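PDB 3LL7: putative methyltransferase from Porphyromonas gingivalis, which is of unknown function but, as a putative methyltransferase, probably transfers a methyl group from S-adenosylmethionine to a substrate not yet identified. Local coordinates for residues 85-90 and 105-110; 15-20 and 42-47. All coordinates share one frame; numbering follows the deposited sequence. Where two conformers were deposited one is given.

Contact 1: residues 85-90 and 105-110; sequences SYKSRF and GIDFIA. With FMT (formic acid), chain D.
The carboxylate of Asp107 is covered on both faces: CE of Lys87 lies over one, 3.7 Å from Asp107 CG, and O1 of a formic acid molecule lies beyond the other. Lys87 NZ reaches Asp107 OD1 at 3.3 Å, a salt bridge whose hydrogen bond is weak. A bend at the last torsion (chi4 77°) carries NZ past the carboxylate to the OD1 side, while CE stays over its face. Within 85-90, one conformer of Arg89 puts CG over the centre of a Tyr86 ring face and CD over a Phe90 face, toward its rim; Lys87 O is at the Phe90 edge, in plane, and Phe90 meets His229 edge-to-face.

Glu239 gives Lys87 NZ a second anionic partner, while Ser79 OG and Tyr168 OH bond to Asp107 OD1 and OD2. This buried charge is therefore held on several sides.

Toward Ala110, Ser88 CB packs 3.4 Å from Ala110 O, and Ser88 OG turns back to its own segment, 2.8 Å from Ser85 O. That same carbonyl also accepts from Ser88 N. Ser85 N faces Ala110 CB at 4.2 Å.

At the start of helix 106-112 the formic acid, probably from the crystallisation liquor, accepts a nearly straight bond (168°), Asp107 N to O1 being 3.2 Å. A small acid here, after a glycine-rich loop, is consistent with the cofactor-binding loop of Rossmann-like methyltransferases. Residues 85-90, continuing from helix 81-86, lie beside helix 106-112, which follows strand 96-99; strand 225-233 meets Tyr86, and helix 125-138 packs on Phe108 and Ile109.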
ATOM      1  N   SER A  85      -0.992   9.898  -0.946  1.00 15.74           N
ATOM      2  CA  SER A  85      -1.800  10.805  -1.794  1.00 15.48           C
ATOM      3  C   SER A  85      -3.126  10.276  -2.362  1.00 14.31           C
ATOM      4  O   SER A  85      -4.042  11.068  -2.644  1.00 15.30           O
ATOM      5  CB  SER A  85      -0.956  11.455  -2.900  1.00 16.38           C
ATOM      6  OG  SER A  85      -0.079  10.531  -3.539  1.00 20.02           O
ATOM      7  N   TYR A  86      -3.233   8.960  -2.581  1.00 11.79           N
ATOM      8  CA  TYR A  86      -4.511   8.341  -2.980  1.00  9.42           C
ATOM      9  C   TYR A  86      -5.605   8.592  -1.949  1.00  8.25           C
ATOM     10  O   TYR A  86      -6.765   8.791  -2.290  1.00  7.84           O
ATOM     11  CB  TYR A  86      -4.341   6.823  -3.134  1.00  9.12           C
ATOM     12  CG  TYR A  86      -5.620   6.071  -3.480  1.00  6.52           C
ATOM     13  CD1 TYR A  86      -6.133   6.080  -4.778  1.00  2.00           C
ATOM     14  CD2 TYR A  86      -6.308   5.337  -2.503  1.00  4.87           C
ATOM     15  CE1 TYR A  86      -7.292   5.391  -5.103  1.00  5.28           C
ATOM     16  CE2 TYR A  86      -7.451   4.630  -2.818  1.00  2.42           C
ATOM     17  CZ  TYR A  86      -7.949   4.674  -4.115  1.00  3.27           C
ATOM     18  OH  TYR A  86      -9.058   3.990  -4.435  1.00  5.06           O
ATOM     19  N   LYS A  87      -5.224   8.561  -0.677  1.00  7.97           N
ATOM     20  CA  LYS A  87      -6.147   8.844   0.424  1.00  7.73           C
ATOM     21  C   LYS A  87      -6.824  10.198   0.289  1.00  7.05           C
ATOM     22  O   LYS A  87      -7.954  10.368   0.765  1.00  5.73           O
ATOM     23  CB  LYS A  87      -5.421   8.833   1.772  1.00  8.83           C
ATOM     24  CG  LYS A  87      -4.929   7.470   2.195  1.00 11.50           C
ATOM     25  CD  LYS A  87      -3.998   7.636   3.403  1.00 14.21           C
ATOM     26  CE  LYS A  87      -3.317   6.317   3.716  1.00 14.87           C
ATOM     27  NZ  LYS A  87      -2.192   6.011   2.783  1.00 17.35           N
ATOM     28  N   SER A  88      -6.159  11.156  -0.355  1.00  5.97           N
ATOM     29  CA  SER A  88      -6.753  12.493  -0.455  1.00  6.64           C
ATOM     30  C   SER A  88      -8.096  12.473  -1.218  1.00  6.22           C
ATOM     31  O   SER A  88      -8.927  13.361  -1.017  1.00  6.17           O
ATOM     32  CB  SER A  88      -5.778  13.518  -1.051  1.00  6.58           C
ATOM     33  OG  SER A  88      -5.677  13.322  -2.451  1.00  8.61           O
ATOM     34  N   ARG A  89      -8.305  11.455  -2.059  0.50  5.71           N
ATOM     35  CA  ARG A  89      -9.563  11.300  -2.796  0.50  6.30           C
ATOM     36  C   ARG A  89     -10.786  11.047  -1.904  0.50  6.38           C
ATOM     37  O   ARG A  89     -11.916  11.246  -2.352  0.50  6.18           O
ATOM     38  CB  ARG A  89      -9.463  10.202  -3.867  0.50  6.01           C
ATOM     39  CG  ARG A  89      -9.371   8.774  -3.324  0.50  6.77           C
ATOM     40  CD  ARG A  89     -10.717   8.085  -3.167  0.50  7.78           C
ATOM     41  NE  ARG A  89     -11.224   7.544  -4.429  0.50  6.42           N
ATOM     42  CZ  ARG A  89     -12.432   7.029  -4.561  0.50  6.71           C
ATOM     43  NH1 ARG A  89     -13.232   6.983  -3.508  0.50  7.94           N
ATOM     44  NH2 ARG A  89     -12.840   6.555  -5.727  0.50  4.04           N
ATOM     45  N   PHE A  90     -10.567  10.599  -0.666  1.00  6.34           N
ATOM     46  CA  PHE A  90     -11.680  10.385   0.294  1.00  6.27           C
ATOM     47  C   PHE A  90     -12.133  11.690   0.978  1.00  6.64           C
ATOM     48  O   PHE A  90     -13.198  11.735   1.589  1.00  6.14           O
ATOM     49  CB  PHE A  90     -11.313   9.375   1.385  1.00  7.31           C
ATOM     50  CG  PHE A  90     -11.153   7.964   0.888  1.00  6.87           C
ATOM     51  CD1 PHE A  90     -12.231   7.078   0.907  1.00  9.77           C
ATOM     52  CD2 PHE A  90      -9.932   7.530   0.380  1.00  8.45           C
ATOM     53  CE1 PHE A  90     -12.095   5.774   0.448  1.00 10.34           C
ATOM     54  CE2 PHE A  90      -9.785   6.227  -0.089  1.00 10.11           C
ATOM     55  CZ  PHE A  90     -10.868   5.349  -0.064  1.00 11.70           C
ATOM     56  N   GLY A 105       3.545  11.737   9.848  1.00  8.92           N
ATOM     57  CA  GLY A 105       2.564  12.754   9.443  1.00  9.22           C
ATOM     58  C   GLY A 105       2.288  12.822   7.941  1.00  9.08           C
ATOM     59  O   GLY A 105       1.587  13.726   7.463  1.00  8.95           O
ATOM     60  N   ILE A 106       2.816  11.876   7.176  0.50  8.90           N
ATOM     61  CA  ILE A 106       2.597  11.948   5.736  0.50  9.11           C
ATOM     62  C   ILE A 106       1.147  11.665   5.321  0.50  9.23           C
ATOM     63  O   ILE A 106       0.668  12.241   4.339  0.50  9.06           O
ATOM     64  CB  ILE A 106       3.566  11.076   4.945  0.50  9.15           C
ATOM     65  CG1 ILE A 106       3.461  11.414   3.452  0.50  8.90           C
ATOM     66  CG2 ILE A 106       3.310   9.612   5.247  0.50  8.95           C
ATOM     67  CD1 ILE A 106       4.412  10.657   2.568  0.50  8.08           C
ATOM     68  N   ASP A 107       0.449  10.799   6.061  1.00  9.22           N
ATOM     69  CA  ASP A 107      -0.977  10.609   5.824  1.00  9.63           C
ATOM     70  C   ASP A 107      -1.736  11.890   6.211  1.00  9.42           C
ATOM     71  O   ASP A 107      -2.612  12.338   5.475  1.00  9.61           O
ATOM     72  CB  ASP A 107      -1.493   9.376   6.593  1.00 10.36           C
ATOM     73  CG  ASP A 107      -0.994   8.051   5.989  1.00 12.45           C
ATOM     74  OD1 ASP A 107      -0.638   8.030   4.802  1.00 15.53           O
ATOM     75  OD2 ASP A 107      -0.972   7.021   6.694  1.00 19.34           O
ATOM     76  N   PHE A 108      -1.395  12.482   7.356  1.00  8.44           N
ATOM     77  CA  PHE A 108      -2.078  13.688   7.812  1.00  8.23           C
ATOM     78  C   PHE A 108      -1.892  14.778   6.769  1.00  7.91           C
ATOM     79  O   PHE A 108      -2.857  15.435   6.408  1.00  7.96           O
ATOM     80  CB  PHE A 108      -1.509  14.183   9.141  1.00  7.72           C
ATOM     81  CG  PHE A 108      -2.161  15.415   9.663  1.00  7.15           C
ATOM     82  CD1 PHE A 108      -3.448  15.359  10.191  1.00  9.00           C
ATOM     83  CD2 PHE A 108      -1.470  16.635   9.701  1.00  8.30           C
ATOM     84  CE1 PHE A 108      -4.068  16.512  10.733  1.00 10.33           C
ATOM     85  CE2 PHE A 108      -2.081  17.791  10.230  1.00  9.85           C
ATOM     86  CZ  PHE A 108      -3.387  17.726  10.741  1.00  9.18           C
ATOM     87  N   ILE A 109      -0.670  14.920   6.258  1.00  7.51           N
ATOM     88  CA  ILE A 109      -0.378  15.925   5.216  1.00  8.57           C
ATOM     89  C   ILE A 109      -1.237  15.671   3.954  1.00  8.67           C
ATOM     90  O   ILE A 109      -1.784  16.617   3.369  1.00  8.63           O
ATOM     91  CB  ILE A 109       1.141  15.958   4.864  1.00  8.90           C
ATOM     92  CG1 ILE A 109       1.974  16.378   6.094  1.00 10.70           C
ATOM     93  CG2 ILE A 109       1.435  16.894   3.681  1.00 10.94           C
ATOM     94  CD1 ILE A 109       1.742  17.779   6.523  1.00 15.42           C
ATOM     95  N   ALA A 110      -1.391  14.396   3.582  1.00  8.79           N
ATOM     96  CA  ALA A 110      -2.202  14.049   2.400  1.00  9.22           C
ATOM     97  C   ALA A 110      -3.658  14.425   2.631  1.00  9.61           C
ATOM     98  O   ALA A 110      -4.312  14.900   1.716  1.00 10.38           O
ATOM     99  CB  ALA A 110      -2.080  12.573   2.037  1.00  8.55           C
TER
HETATM  100  C   FMT D 503       2.315   8.240   8.452  1.00 41.35           C
HETATM  101  O1  FMT D 503       1.524   9.171   8.594  1.00 40.41           O
HETATM  102  O2  FMT D 503       3.471   8.267   8.876  1.00 41.65           O

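Contact 2: residues 15-20 and 42-47; sequences TRWAKL and AAVATQ
Two helices of the N-terminal domain, 8-20 and 38-57, cross here, with Trp17 and Ala18 of the first meeting Val44 and Gln47 of the second. Val44 does most of the work by forking over the backbone between its two partners. Its CG2 branch presses on the root of the indole, 3.7 Å from Trp17 CB, and also reaches the six-membered ring, 3.9 Å from Trp17 CE3. The other branch, CG1, settles on the peptide, 3.8 Å from Ala18 N. With CG1 anti to the backbone N (chi1 174°), both methyls of Val44 are presented to helix 8-20. The Trp17 side chain runs at about a right angle to that of Val44, and its ring end leads away from helix 38-57; Pro37 touches it there, and Arg16 NH1 lies above one face.

One turn further along helix 38-57, Gln47 takes up the contact with its aliphatic root, Gln47 CB standing 4.1 Å from Ala18 CB. Ala18, with only a methyl, lies where the backbones are nearest, Ala18 CA being 5.3 Å from Val44 CA.

The segment axes pass 8.9 Å apart at a crossing angle of -58°, an oblique helix pair within an all-helical unit. The side-chain contacts are between apolar groups, with the Val44 methyl also resting on the Ala18 backbone. Ile14, one turn before Ala18, extends the interface by touching Ala43, Val44 and Gln47.

Gln47 bends at chi2 (-56°), and its amide leaves the interface for the loop beyond, where NE2 bonds to Ile69 O. From another side of helix 38-57, Ala45 packs on Pro26, Ile29 and Leu30 of helix 26-31.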
ATOM      1  N   THR A  15      19.137  20.928  12.204  1.00 11.03           N
ATOM      2  CA  THR A  15      18.937  20.891  10.756  1.00 11.38           C
ATOM      3  C   THR A  15      19.893  21.839  10.021  1.00 11.82           C
ATOM      4  O   THR A  15      20.337  21.512   8.915  1.00 10.07           O
ATOM      5  CB  THR A  15      17.478  21.202  10.351  1.00 12.70           C
ATOM      6  OG1 THR A  15      17.096  22.478  10.869  1.00 14.42           O
ATOM      7  CG2 THR A  15      16.520  20.164  10.945  1.00 12.53           C
ATOM      8  N   ARG A  16      20.178  23.009  10.611  1.00 10.84           N
ATOM      9  CA  ARG A  16      21.205  23.913  10.024  1.00 11.44           C
ATOM     10  C   ARG A  16      22.578  23.198   9.986  1.00 11.38           C
ATOM     11  O   ARG A  16      23.276  23.221   8.957  1.00 12.52           O
ATOM     12  CB  ARG A  16      21.205  25.251  10.788  1.00 10.86           C
ATOM     13  CG  ARG A  16      22.404  26.223  10.575  1.00 13.53           C
ATOM     14  CD  ARG A  16      22.196  27.501  11.422  1.00 17.87           C
ATOM     15  NE  ARG A  16      22.195  27.241  12.869  1.00 20.15           N
ATOM     16  CZ  ARG A  16      23.299  27.127  13.613  1.00 22.62           C
ATOM     17  NH1 ARG A  16      23.199  26.907  14.932  1.00 19.98           N
ATOM     18  NH2 ARG A  16      24.506  27.290  13.055  1.00 20.24           N
ATOM     19  N   TRP A  17      22.960  22.531  11.084  1.00 10.62           N
ATOM     20  CA  TRP A  17      24.255  21.826  11.107  1.00 10.37           C
ATOM     21  C   TRP A  17      24.295  20.621  10.135  1.00 11.35           C
ATOM     22  O   TRP A  17      25.318  20.393   9.475  1.00 10.58           O
ATOM     23  CB  TRP A  17      24.587  21.345  12.512  1.00 10.34           C
ATOM     24  CG  TRP A  17      24.948  22.454  13.489  1.00  8.77           C
ATOM     25  CD1 TRP A  17      25.762  23.558  13.261  1.00 10.66           C
ATOM     26  CD2 TRP A  17      24.549  22.521  14.852  1.00  9.56           C
ATOM     27  NE1 TRP A  17      25.845  24.312  14.424  1.00 12.75           N
ATOM     28  CE2 TRP A  17      25.122  23.688  15.409  1.00 11.29           C
ATOM     29  CE3 TRP A  17      23.749  21.699  15.662  1.00  9.33           C
ATOM     30  CZ2 TRP A  17      24.910  24.073  16.752  1.00 11.11           C
ATOM     31  CZ3 TRP A  17      23.528  22.073  17.010  1.00 10.67           C
ATOM     32  CH2 TRP A  17      24.121  23.252  17.537  1.00 11.25           C
ATOM     33  N   ALA A  18      23.186  19.880  10.044  1.00 10.97           N
ATOM     34  CA  ALA A  18      23.082  18.737   9.095  1.00 11.36           C
ATOM     35  C   ALA A  18      23.293  19.179   7.664  1.00 12.14           C
ATOM     36  O   ALA A  18      23.890  18.451   6.863  1.00 12.28           O
ATOM     37  CB  ALA A  18      21.735  18.063   9.201  1.00 11.08           C
ATOM     38  N   LYS A  19      22.785  20.365   7.344  1.00 12.96           N
ATOM     39  CA  LYS A  19      22.983  20.943   6.023  1.00 14.39           C
ATOM     40  C   LYS A  19      24.392  21.511   5.817  1.00 13.87           C
ATOM     41  O   LYS A  19      25.043  21.252   4.793  1.00 12.74           O
ATOM     42  CB  LYS A  19      21.928  22.034   5.785  1.00 15.38           C
ATOM     43  CG  LYS A  19      22.137  22.827   4.508  1.00 19.01           C
ATOM     44  CD  LYS A  19      20.942  23.732   4.203  1.00 24.35           C
ATOM     45  CE  LYS A  19      21.193  24.551   2.936  1.00 29.49           C
ATOM     46  NZ  LYS A  19      19.980  25.339   2.569  1.00 32.25           N
ATOM     47  N   LEU A  20      24.853  22.309   6.778  1.00 13.88           N
ATOM     48  CA  LEU A  20      26.187  22.936   6.688  1.00 13.72           C
ATOM     49  C   LEU A  20      27.275  21.858   6.559  1.00 14.03           C
ATOM     50  O   LEU A  20      28.229  22.012   5.791  1.00 13.68           O
ATOM     51  CB  LEU A  20      26.444  23.803   7.934  1.00 13.67           C
ATOM     52  CG  LEU A  20      27.783  24.536   7.962  1.00 13.86           C
ATOM     53  CD1 LEU A  20      27.864  25.473   6.783  1.00 14.51           C
ATOM     54  CD2 LEU A  20      27.962  25.314   9.278  1.00 11.62           C
ATOM     55  N   ALA A  42      25.538  13.484  17.822  1.00 11.79           N
ATOM     56  CA  ALA A  42      24.749  12.289  17.487  1.00 12.08           C
ATOM     57  C   ALA A  42      23.471  12.638  16.701  1.00 12.21           C
ATOM     58  O   ALA A  42      23.160  11.979  15.698  1.00 11.61           O
ATOM     59  CB  ALA A  42      24.405  11.442  18.750  1.00 11.60           C
ATOM     60  N   ALA A  43      22.744  13.663  17.157  1.00 12.14           N
ATOM     61  CA  ALA A  43      21.516  14.081  16.483  1.00 12.15           C
ATOM     62  C   ALA A  43      21.825  14.515  15.041  1.00 12.15           C
ATOM     63  O   ALA A  43      21.084  14.170  14.125  1.00 11.72           O
ATOM     64  CB  ALA A  43      20.839  15.236  17.250  1.00 12.44           C
ATOM     65  N   VAL A  44      22.883  15.317  14.848  1.00 11.30           N
ATOM     66  CA  VAL A  44      23.269  15.731  13.494  1.00 11.55           C
ATOM     67  C   VAL A  44      23.709  14.523  12.651  1.00 11.64           C
ATOM     68  O   VAL A  44      23.269  14.365  11.507  1.00 11.77           O
ATOM     69  CB  VAL A  44      24.373  16.843  13.488  1.00 10.48           C
ATOM     70  CG1 VAL A  44      24.841  17.121  12.062  1.00 11.53           C
ATOM     71  CG2 VAL A  44      23.840  18.143  14.163  1.00 11.51           C
ATOM     72  N   ALA A  45      24.573  13.674  13.215  1.00 12.84           N
ATOM     73  CA  ALA A  45      24.995  12.452  12.524  1.00 13.21           C
ATOM     74  C   ALA A  45      23.807  11.599  12.131  1.00 14.07           C
ATOM     75  O   ALA A  45      23.779  11.057  11.026  1.00 14.62           O
ATOM     76  CB  ALA A  45      25.969  11.638  13.374  1.00 13.71           C
ATOM     77  N   THR A  46      22.833  11.489  13.031  1.00 13.75           N
ATOM     78  CA  THR A  46      21.631  10.695  12.766  1.00 14.73           C
ATOM     79  C   THR A  46      20.872  11.227  11.547  1.00 14.27           C
ATOM     80  O   THR A  46      20.438  10.431  10.714  1.00 14.89           O
ATOM     81  CB  THR A  46      20.705  10.613  14.004  1.00 14.86           C
ATOM     82  OG1 THR A  46      21.388   9.934  15.068  1.00 15.51           O
ATOM     83  CG2 THR A  46      19.422   9.872  13.691  1.00 15.19           C
ATOM     84  N   GLN A  47      20.697  12.550  11.458  1.00 14.60           N
ATOM     85  CA  GLN A  47      20.010  13.167  10.307  1.00 14.09           C
ATOM     86  C   GLN A  47      20.770  12.916   9.006  1.00 14.28           C
ATOM     87  O   GLN A  47      20.170  12.522   7.989  1.00 15.72           O
ATOM     88  CB  GLN A  47      19.788  14.673  10.497  1.00 14.46           C
ATOM     89  CG  GLN A  47      18.843  15.034  11.630  1.00 14.99           C
ATOM     90  CD  GLN A  47      17.476  14.379  11.489  1.00 14.79           C
ATOM     91  OE1 GLN A  47      16.743  14.675  10.547  1.00 15.72           O
ATOM     92  NE2 GLN A  47      17.125  13.491  12.422  1.00 14.09           N
TER

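In the fold
The two contacts share no element and do not touch: their centres are about 28 Å apart, with about 14 Å between nearest atoms, and contact 2 closes before contact 1 opens along the chain. The centre of contact 1 is about 12 Å from that of the chain, beside the parallel strands of the methyltransferase-like domain; it is partly buried, with one ion pair beside neutral serine–alanine contacts. The centre of contact 2 is about 31 Å out, in the N-terminal helical domain, yet most of its touching residues are buried. Its chemistry is methyls, an indole and aliphatic carbon, whereas contact 1 joins a lysine–aspartate pair and sets one backbone carbonyl, Ala110 O, against Ser88 CB.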